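Local coordinates for protein succinate-semialdehyde dehydrogenase (PDB 4OGD) that catalyses the oxidation of succinic semialdehyde to succinate, with NADP+ as the cofactor, at residues Ala242-Leu247 with Lys280-Lys285; Phe269-Leu272 with Arg278-Glu281; Val124-Glu129 with Gln193-Lys198. One frame throughout, in Å; residues are numbered along the deposited sequence.

Contact 1: residues Ala242-Leu247 with Lys280-Lys285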
loop_
_atom_site.group_PDB
_atom_site.type_symbol
_atom_site.label_atom_id
_atom_site.label_comp_id
_atom_site.label_asym_id
_atom_site.label_seq_id
_atom_site.Cartn_x
_atom_site.Cartn_y
_atom_site.Cartn_z
ATOM N N ALA A 242 31.234 -8.335 -19.806
ATOM C CA ALA A 242 31.612 -8.039 -18.423
ATOM C C ALA A 242 33.106 -7.765 -18.295
ATOM O O ALA A 242 33.915 -8.376 -18.991
ATOM C CB ALA A 242 31.214 -9.181 -17.506
ATOM N N ASP A 243 33.456 -6.844 -17.402
ATOM C CA ASP A 243 34.849 -6.615 -17.028
ATOM C C ASP A 243 35.188 -7.584 -15.899
ATOM O O ASP A 243 34.721 -7.418 -14.771
ATOM C CB ASP A 243 35.037 -5.162 -16.570
ATOM C CG ASP A 243 36.490 -4.822 -16.243
ATOM O OD1 ASP A 243 37.192 -5.654 -15.634
ATOM O OD2 ASP A 243 36.924 -3.703 -16.587
ATOM N N TRP A 244 36.005 -8.589 -16.201
ATOM C CA TRP A 244 36.281 -9.669 -15.254
ATOM C C TRP A 244 37.225 -9.278 -14.114
ATOM O O TRP A 244 37.228 -9.910 -13.055
ATOM C CB TRP A 244 36.780 -10.909 -16.004
ATOM C CG TRP A 244 35.647 -11.637 -16.638
ATOM C CD1 TRP A 244 34.924 -11.237 -17.725
ATOM C CD2 TRP A 244 35.059 -12.861 -16.189
ATOM N NE1 TRP A 244 33.930 -12.151 -17.991
ATOM C CE2 TRP A 244 33.994 -13.157 -17.061
ATOM C CE3 TRP A 244 35.329 -13.736 -15.134
ATOM C CZ2 TRP A 244 33.201 -14.296 -16.911
ATOM C CZ3 TRP A 244 34.548 -14.868 -14.990
ATOM C CH2 TRP A 244 33.497 -15.139 -15.873
ATOM N N ASP A 245 38.012 -8.231 -14.325
ATOM C CA ASP A 245 38.867 -7.702 -13.264
ATOM C C ASP A 245 37.999 -7.035 -12.209
ATOM O O ASP A 245 38.158 -7.259 -11.006
ATOM C CB ASP A 245 39.853 -6.678 -13.834
ATOM C CG ASP A 245 40.993 -7.325 -14.599
ATOM O OD1 ASP A 245 41.598 -8.280 -14.069
ATOM O OD2 ASP A 245 41.282 -6.880 -15.731
ATOM N N GLN A 246 37.077 -6.202 -12.677
ATOM C CA GLN A 246 36.141 -5.527 -11.796
ATOM C C GLN A 246 35.189 -6.521 -11.153
ATOM O O GLN A 246 34.797 -6.357 -10.002
ATOM C CB GLN A 246 35.385 -4.444 -12.559
ATOM C CG GLN A 246 36.286 -3.281 -12.936
ATOM C CD GLN A 246 37.069 -2.760 -11.740
ATOM O OE1 GLN A 246 38.302 -2.798 -11.723
ATOM N NE2 GLN A 246 36.354 -2.277 -10.731
ATOM N N LEU A 247 34.839 -7.565 -11.896
ATOM C CA LEU A 247 34.001 -8.634 -11.366
ATOM C C LEU A 247 34.614 -9.263 -10.119
ATOM O O LEU A 247 33.962 -9.385 -9.077
ATOM C CB LEU A 247 33.786 -9.701 -12.437
ATOM C CG LEU A 247 32.971 -10.921 -12.026
ATOM C CD1 LEU A 247 31.581 -10.501 -11.587
ATOM C CD2 LEU A 247 32.898 -11.909 -13.182
ATOM N N LYS A 280 33.330 -20.593 -12.299
ATOM C CA LYS A 280 33.413 -21.588 -11.233
ATOM C C LYS A 280 34.744 -21.437 -10.526
ATOM O O LYS A 280 34.813 -21.400 -9.297
ATOM C CB LYS A 280 33.303 -23.017 -11.771
ATOM C CG LYS A 280 31.893 -23.473 -12.116
ATOM C CD LYS A 280 31.785 -24.999 -12.068
ATOM C CE LYS A 280 32.905 -25.662 -12.860
ATOM N NZ LYS A 280 32.688 -27.130 -13.014
ATOM N N GLU A 281 35.805 -21.323 -11.316
ATOM C CA GLU A 281 37.140 -21.167 -10.746
ATOM C C GLU A 281 37.331 -19.849 -10.002
ATOM O O GLU A 281 37.965 -19.809 -8.942
ATOM C CB GLU A 281 38.195 -21.326 -11.836
ATOM C CG GLU A 281 38.493 -22.777 -12.124
ATOM C CD GLU A 281 38.695 -23.566 -10.843
ATOM O OE1 GLU A 281 37.960 -24.557 -10.632
ATOM O OE2 GLU A 281 39.579 -23.184 -10.040
ATOM N N LEU A 282 36.784 -18.772 -10.557
ATOM C CA LEU A 282 36.906 -17.463 -9.933
ATOM C C LEU A 282 36.160 -17.404 -8.603
ATOM O O LEU A 282 36.706 -16.932 -7.601
ATOM C CB LEU A 282 36.403 -16.365 -10.870
ATOM C CG LEU A 282 36.500 -14.946 -10.313
ATOM C CD1 LEU A 282 37.950 -14.608 -10.017
ATOM C CD2 LEU A 282 35.920 -13.951 -11.293
ATOM N N LEU A 283 34.915 -17.878 -8.584
ATOM C CA LEU A 283 34.126 -17.836 -7.353
ATOM C C LEU A 283 34.745 -18.741 -6.280
ATOM O O LEU A 283 34.750 -18.409 -5.090
ATOM C CB LEU A 283 32.663 -18.217 -7.624
ATOM C CG LEU A 283 31.696 -17.934 -6.465
ATOM C CD1 LEU A 283 31.543 -16.435 -6.259
ATOM C CD2 LEU A 283 30.330 -18.570 -6.709
ATOM N N THR A 284 35.292 -19.873 -6.713
ATOM C CA THR A 284 36.015 -20.765 -5.810
ATOM C C THR A 284 37.228 -20.069 -5.191
ATOM O O THR A 284 37.454 -20.148 -3.977
ATOM C CB THR A 284 36.457 -22.044 -6.543
ATOM O OG1 THR A 284 35.292 -22.772 -6.965
ATOM C CG2 THR A 284 37.295 -22.926 -5.617
ATOM N N LYS A 285 37.992 -19.372 -6.026
ATOM C CA LYS A 285 39.160 -18.624 -5.566
ATOM C C LYS A 285 38.768 -17.608 -4.503
ATOM O O LYS A 285 39.397 -17.510 -3.445
ATOM C CB LYS A 285 39.813 -17.905 -6.746
ATOM C CG LYS A 285 40.983 -17.002 -6.363
ATOM C CD LYS A 285 41.405 -16.144 -7.544
ATOM C CE LYS A 285 42.583 -15.255 -7.215
ATOM N NZ LYS A 285 42.805 -14.265 -8.303
#

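Contact 2: residues Phe269-Leu272 with Arg278-Glu281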
loop_
_atom_site.group_PDB
_atom_site.type_symbol
_atom_site.label_atom_id
_atom_site.label_comp_id
_atom_site.label_asym_id
_atom_site.label_seq_id
_atom_site.Cartn_x
_atom_site.Cartn_y
_atom_site.Cartn_z
ATOM N N PHE A 269 24.063 -16.520 -9.308
ATOM C CA PHE A 269 24.953 -16.034 -10.341
ATOM C C PHE A 269 24.542 -16.662 -11.654
ATOM O O PHE A 269 24.472 -17.880 -11.759
ATOM C CB PHE A 269 26.400 -16.401 -10.016
ATOM C CG PHE A 269 26.971 -15.626 -8.862
ATOM C CD1 PHE A 269 27.302 -14.283 -9.011
ATOM C CD2 PHE A 269 27.176 -16.234 -7.630
ATOM C CE1 PHE A 269 27.839 -13.556 -7.950
ATOM C CE2 PHE A 269 27.711 -15.503 -6.553
ATOM C CZ PHE A 269 28.041 -14.167 -6.721
ATOM N N ILE A 270 24.248 -15.834 -12.645
ATOM C CA ILE A 270 23.830 -16.345 -13.943
ATOM C C ILE A 270 24.947 -16.075 -14.951
ATOM O O ILE A 270 25.310 -14.926 -15.185
ATOM C CB ILE A 270 22.501 -15.704 -14.358
ATOM C CG1 ILE A 270 21.426 -16.051 -13.317
ATOM C CG2 ILE A 270 22.067 -16.195 -15.723
ATOM C CD1 ILE A 270 20.055 -15.484 -13.647
ATOM N N VAL A 271 25.511 -17.144 -15.509
ATOM C CA VAL A 271 26.724 -17.040 -16.316
ATOM C C VAL A 271 26.554 -17.753 -17.657
ATOM O O VAL A 271 25.930 -18.811 -17.736
ATOM C CB VAL A 271 27.949 -17.583 -15.537
ATOM C CG1 VAL A 271 27.804 -19.060 -15.258
ATOM C CG2 VAL A 271 29.227 -17.323 -16.295
ATOM N N LEU A 272 27.084 -17.149 -18.713
ATOM C CA LEU A 272 27.012 -17.731 -20.048
ATOM C C LEU A 272 27.905 -18.974 -20.161
ATOM O O LEU A 272 28.938 -19.060 -19.497
ATOM C CB LEU A 272 27.373 -16.667 -21.089
ATOM C CG LEU A 272 26.377 -15.506 -21.090
ATOM C CD1 LEU A 272 26.955 -14.245 -21.693
ATOM C CD2 LEU A 272 25.131 -15.913 -21.849
ATOM N N ARG A 278 35.308 -20.720 -16.159
ATOM C CA ARG A 278 36.080 -19.587 -15.664
ATOM C C ARG A 278 35.449 -18.993 -14.408
ATOM O O ARG A 278 36.146 -18.685 -13.439
ATOM C CB ARG A 278 36.207 -18.525 -16.756
ATOM C CG ARG A 278 37.048 -17.328 -16.373
ATOM C CD ARG A 278 36.981 -16.275 -17.448
ATOM N NE ARG A 278 37.844 -15.144 -17.150
ATOM C CZ ARG A 278 37.958 -14.077 -17.928
ATOM N NH1 ARG A 278 37.256 -13.996 -19.049
ATOM N NH2 ARG A 278 38.766 -13.092 -17.579
ATOM N N PHE A 279 34.126 -18.854 -14.404
ATOM C CA PHE A 279 33.468 -18.324 -13.217
ATOM C C PHE A 279 33.475 -19.296 -12.032
ATOM O O PHE A 279 33.603 -18.871 -10.881
ATOM C CB PHE A 279 32.042 -17.861 -13.520
ATOM C CG PHE A 279 31.414 -17.128 -12.378
ATOM C CD1 PHE A 279 31.788 -15.822 -12.100
ATOM C CD2 PHE A 279 30.488 -17.754 -11.554
ATOM C CE1 PHE A 279 31.236 -15.145 -11.031
ATOM C CE2 PHE A 279 29.932 -17.079 -10.480
ATOM C CZ PHE A 279 30.307 -15.770 -10.224
ATOM N N LYS A 280 33.330 -20.593 -12.299
ATOM C CA LYS A 280 33.413 -21.588 -11.233
ATOM C C LYS A 280 34.744 -21.437 -10.526
ATOM O O LYS A 280 34.813 -21.400 -9.297
ATOM C CB LYS A 280 33.303 -23.017 -11.771
ATOM C CG LYS A 280 31.893 -23.473 -12.116
ATOM C CD LYS A 280 31.785 -24.999 -12.068
ATOM C CE LYS A 280 32.905 -25.662 -12.860
ATOM N NZ LYS A 280 32.688 -27.130 -13.014
ATOM N N GLU A 281 35.805 -21.323 -11.316
ATOM C CA GLU A 281 37.140 -21.167 -10.746
ATOM C C GLU A 281 37.331 -19.849 -10.002
ATOM O O GLU A 281 37.965 -19.809 -8.942
ATOM C CB GLU A 281 38.195 -21.326 -11.836
ATOM C CG GLU A 281 38.493 -22.777 -12.124
ATOM C CD GLU A 281 38.695 -23.566 -10.843
ATOM O OE1 GLU A 281 37.960 -24.557 -10.632
ATOM O OE2 GLU A 281 39.579 -23.184 -10.040
#

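Contact 3: residues Val124-Glu129 with Gln193-Lys198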
loop_
_atom_site.group_PDB
_atom_site.type_symbol
_atom_site.label_atom_id
_atom_site.label_comp_id
_atom_site.label_asym_id
_atom_site.label_seq_id
_atom_site.Cartn_x
_atom_site.Cartn_y
_atom_site.Cartn_z
ATOM N N VAL A 124 -0.411 5.778 15.145
ATOM C CA VAL A 124 0.657 4.909 15.644
ATOM C C VAL A 124 0.974 3.835 14.606
ATOM O O VAL A 124 0.071 3.187 14.068
ATOM C CB VAL A 124 0.273 4.246 16.981
ATOM C CG1 VAL A 124 1.434 3.407 17.527
ATOM C CG2 VAL A 124 -0.147 5.311 17.989
ATOM N N ILE A 125 2.258 3.667 14.315
ATOM C CA ILE A 125 2.697 2.674 13.338
ATOM C C ILE A 125 3.397 1.523 14.051
ATOM O O ILE A 125 4.290 1.752 14.870
ATOM C CB ILE A 125 3.671 3.300 12.323
ATOM C CG1 ILE A 125 3.000 4.461 11.584
ATOM C CG2 ILE A 125 4.184 2.251 11.344
ATOM C CD1 ILE A 125 1.752 4.056 10.831
ATOM N N LEU A 126 2.979 0.292 13.759
ATOM C CA LEU A 126 3.710 -0.889 14.207
ATOM C C LEU A 126 4.783 -1.262 13.198
ATOM O O LEU A 126 4.484 -1.523 12.026
ATOM C CB LEU A 126 2.768 -2.082 14.403
ATOM C CG LEU A 126 3.473 -3.424 14.613
ATOM C CD1 LEU A 126 4.289 -3.453 15.903
ATOM C CD2 LEU A 126 2.474 -4.578 14.594
ATOM N N ALA A 127 6.028 -1.291 13.658
ATOM C CA ALA A 127 7.136 -1.763 12.843
ATOM C C ALA A 127 7.543 -3.143 13.328
ATOM O O ALA A 127 7.756 -3.353 14.526
ATOM C CB ALA A 127 8.317 -0.790 12.924
ATOM N N VAL A 128 7.613 -4.095 12.402
ATOM C CA VAL A 128 8.079 -5.439 12.721
ATOM C C VAL A 128 9.383 -5.620 11.956
ATOM O O VAL A 128 9.382 -5.598 10.730
ATOM C CB VAL A 128 7.056 -6.511 12.305
ATOM C CG1 VAL A 128 7.556 -7.897 12.695
ATOM C CG2 VAL A 128 5.704 -6.231 12.946
ATOM N N GLU A 129 10.493 -5.754 12.684
ATOM C CA GLU A 129 11.827 -5.712 12.085
ATOM C C GLU A 129 12.652 -6.953 12.422
ATOM O O GLU A 129 12.399 -7.617 13.434
ATOM C CB GLU A 129 12.552 -4.418 12.507
ATOM C CG GLU A 129 11.767 -3.135 12.182
ATOM C CD GLU A 129 11.430 -2.980 10.702
ATOM O OE1 GLU A 129 12.146 -3.557 9.855
ATOM O OE2 GLU A 129 10.440 -2.267 10.379
ATOM N N GLN A 193 -3.118 -8.332 18.668
ATOM C CA GLN A 193 -3.898 -7.323 19.372
ATOM C C GLN A 193 -3.476 -5.912 18.974
ATOM O O GLN A 193 -4.318 -5.028 18.818
ATOM C CB GLN A 193 -3.744 -7.490 20.882
ATOM C CG GLN A 193 -4.303 -8.784 21.438
ATOM C CD GLN A 193 -3.968 -8.955 22.910
ATOM O OE1 GLN A 193 -3.188 -9.831 23.284
ATOM N NE2 GLN A 193 -4.545 -8.105 23.752
ATOM N N VAL A 194 -2.173 -5.705 18.815
ATOM C CA VAL A 194 -1.660 -4.403 18.393
ATOM C C VAL A 194 -2.226 -4.042 17.014
ATOM O O VAL A 194 -2.697 -2.929 16.795
ATOM C CB VAL A 194 -0.109 -4.360 18.404
ATOM C CG1 VAL A 194 0.409 -3.067 17.777
ATOM C CG2 VAL A 194 0.411 -4.489 19.841
ATOM N N ILE A 195 -2.221 -5.007 16.103
ATOM C CA ILE A 195 -2.702 -4.766 14.743
ATOM C C ILE A 195 -4.200 -4.454 14.724
ATOM O O ILE A 195 -4.668 -3.644 13.921
ATOM C CB ILE A 195 -2.369 -5.958 13.829
ATOM C CG1 ILE A 195 -0.850 -6.127 13.748
ATOM C CG2 ILE A 195 -2.937 -5.741 12.419
ATOM C CD1 ILE A 195 -0.372 -7.333 12.920
ATOM N N ALA A 196 -4.945 -5.069 15.637
ATOM C CA ALA A 196 -6.387 -4.859 15.707
ATOM C C ALA A 196 -6.773 -3.606 16.491
ATOM O O ALA A 196 -7.944 -3.248 16.556
ATOM C CB ALA A 196 -7.062 -6.082 16.311
ATOM N N ASP A 197 -5.795 -2.946 17.098
ATOM C CA ASP A 197 -6.092 -1.800 17.950
ATOM C C ASP A 197 -6.330 -0.576 17.079
ATOM O O ASP A 197 -5.541 -0.298 16.179
ATOM C CB ASP A 197 -4.926 -1.539 18.908
ATOM C CG ASP A 197 -5.274 -0.528 19.982
ATOM O OD1 ASP A 197 -5.249 0.689 19.695
ATOM O OD2 ASP A 197 -5.587 -0.950 21.113
ATOM N N LYS A 198 -7.407 0.162 17.340
ATOM C CA LYS A 198 -7.757 1.286 16.475
ATOM C C LYS A 198 -6.780 2.459 16.543
ATOM O O LYS A 198 -6.808 3.337 15.686
ATOM C CB LYS A 198 -9.192 1.757 16.729
ATOM C CG LYS A 198 -9.422 2.371 18.084
ATOM C CD LYS A 198 -10.894 2.689 18.242
ATOM C CE LYS A 198 -11.160 3.548 19.457
ATOM N NZ LYS A 198 -12.592 3.961 19.472
#

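Contact 1: residues Ala242-Leu247 with Lys280-Lys285
L282 of helix 276-288 meets W244 and L247 of helix 244-256. The contact between the two segments is entirely apolar, and no hydrogen bond crosses it. One methyl does the work: L282 CD2 lies 3.9 Å from W244 CE3 and 4.1 Å from L247 CD2. It reaches the benzene part of the indole at a slant. L282 has CG anti to the backbone N (chi1 -179°), which extends the side chain toward helix 244-256. L247 has the same first torsion and meets it methyl to methyl. The same L247 CD2 sits over one face of the W244 ring, 3.6 Å above its plane and offset toward the rim. W244 is therefore touched by a leucine from each helix.

The hydrogen bonds serve each helix separately. D243 is the N-cap of helix 244-256. Its OD1 accepts from Q246 N at 3.0 Å and, weakly, from D245 N. The Q246 bond is nearly straight (172°) but arrives from above the carboxylate plane. In the other segment the buried T284 OG1 bonds to K280 O at 2.7 Å. T284 N bonds to the same oxygen from the opposite face of the carbonyl plane.

Charges frame the apolar patch. K285 forms a salt bridge with E248, and R278 makes a cation-pi contact with W244.

L247 also rests on F236 and I238. Helix 244-256 is the connection of a beta-alpha-beta crossover, from strand 235-238 to the parallel strand 268-272. Here it packs beside the next helix of this alpha/beta fold.

Contact 2: residues Phe269-Leu272 with Arg278-Glu281
F269 and V271 of strand 268-272 face F279 of helix 276-288, which runs back against the strand after a short turn, with V271 CA and F279 CA 7.5 Å apart. The CB atoms of all three residues point into the contact, while I270 turns to the other face of the strand.

The two phenylalanines make the larger part of the contact. F279 presents the CE2 and CZ side of its ring to F269. F279 CZ sits over one face of the F269 ring, 3.6 Å from F269 CD1, and is offset toward the rim. F279 CE2 comes equally near F269 CB, at 3.6 Å. The rings meet obliquely, with their planes inclined at 53° and the centroids 5.1 Å apart. F279 extends toward the strand because CG is anti to the backbone N (chi1 -171°). V271 touches the root of the same side chain, with V271 CG2 4.0 Å from F279 CB. All three residues are buried.

Several elements close in around this group. F269 meets F236 edge-to-face and, like F279, packs on L251 of helix 244-256. I368 of strand 365-371 touches V271 and F279. Backbone bonds join V271 to Y369 on that strand and I270 to F236 and I238 on strand 235-238. Strand 268-272 is thus an inner strand of its sheet. Helix 276-288 lies on one face, and helix 374-382 meets I270 on the other.

Contact 3: residues Val124-Glu129 with Gln193-Lys198
L126 and I195 bring strand 124-128 and the last turn of helix 188-196 together, with their CA atoms 7.5 Å apart. Both elements belong to a Rossmann fold. In it, strand 124-128 lies between the parallel strands 152-155 and 200-206, and helix 188-196 leads into the latter. As in other aldehyde dehydrogenases, this is probably the cofactor-binding domain.

The two segments touch through three buried aliphatic side chains, and no hydrogen bond links them. L126 is the one residue the strand contributes. Its CG is anti to the backbone N (chi1 169°), which carries the branch out toward the helix. V194 points its CB at the strand and crosses L126 at about a right angle. I195 does not aim its CB straight at the strand, but its CG1 branch, anti to the carbonyl carbon (chi1 -62°), reaches the leucine. I125 and A127 turn the other way, onto helix 136-148, so this strand has helices on both faces.

Beyond the contact, K224 NZ bonds to the carbonyl oxygen of I195, and D197 forms a salt bridge with R199. Both helix residues meet a single methyl of the leucine: L126 CD2 is 4.1 Å from V194 CG1 and 3.8 Å from I195 CG1.

Contacts 1 and 2 are neighbours, with centres 8 Å apart, and share helix 276-288. L282 serves contact 1. F279 serves contact 2 and also touches W244 and L251 of helix 244-256. The two groups thus meet directly. W244 CH2 is 3.9 Å from F279 CB, and L283 CD1 is 4.0 Å from F269 CE2. Contact 3 is separate. Its centre lies about 46 Å from that of contact 1 and about 45 Å from that of contact 2, across the centre of the chain and in a different sheet. By family analogy, contact 3 belongs to the cofactor-binding domain and contacts 1 and 2 to the catalytic domain.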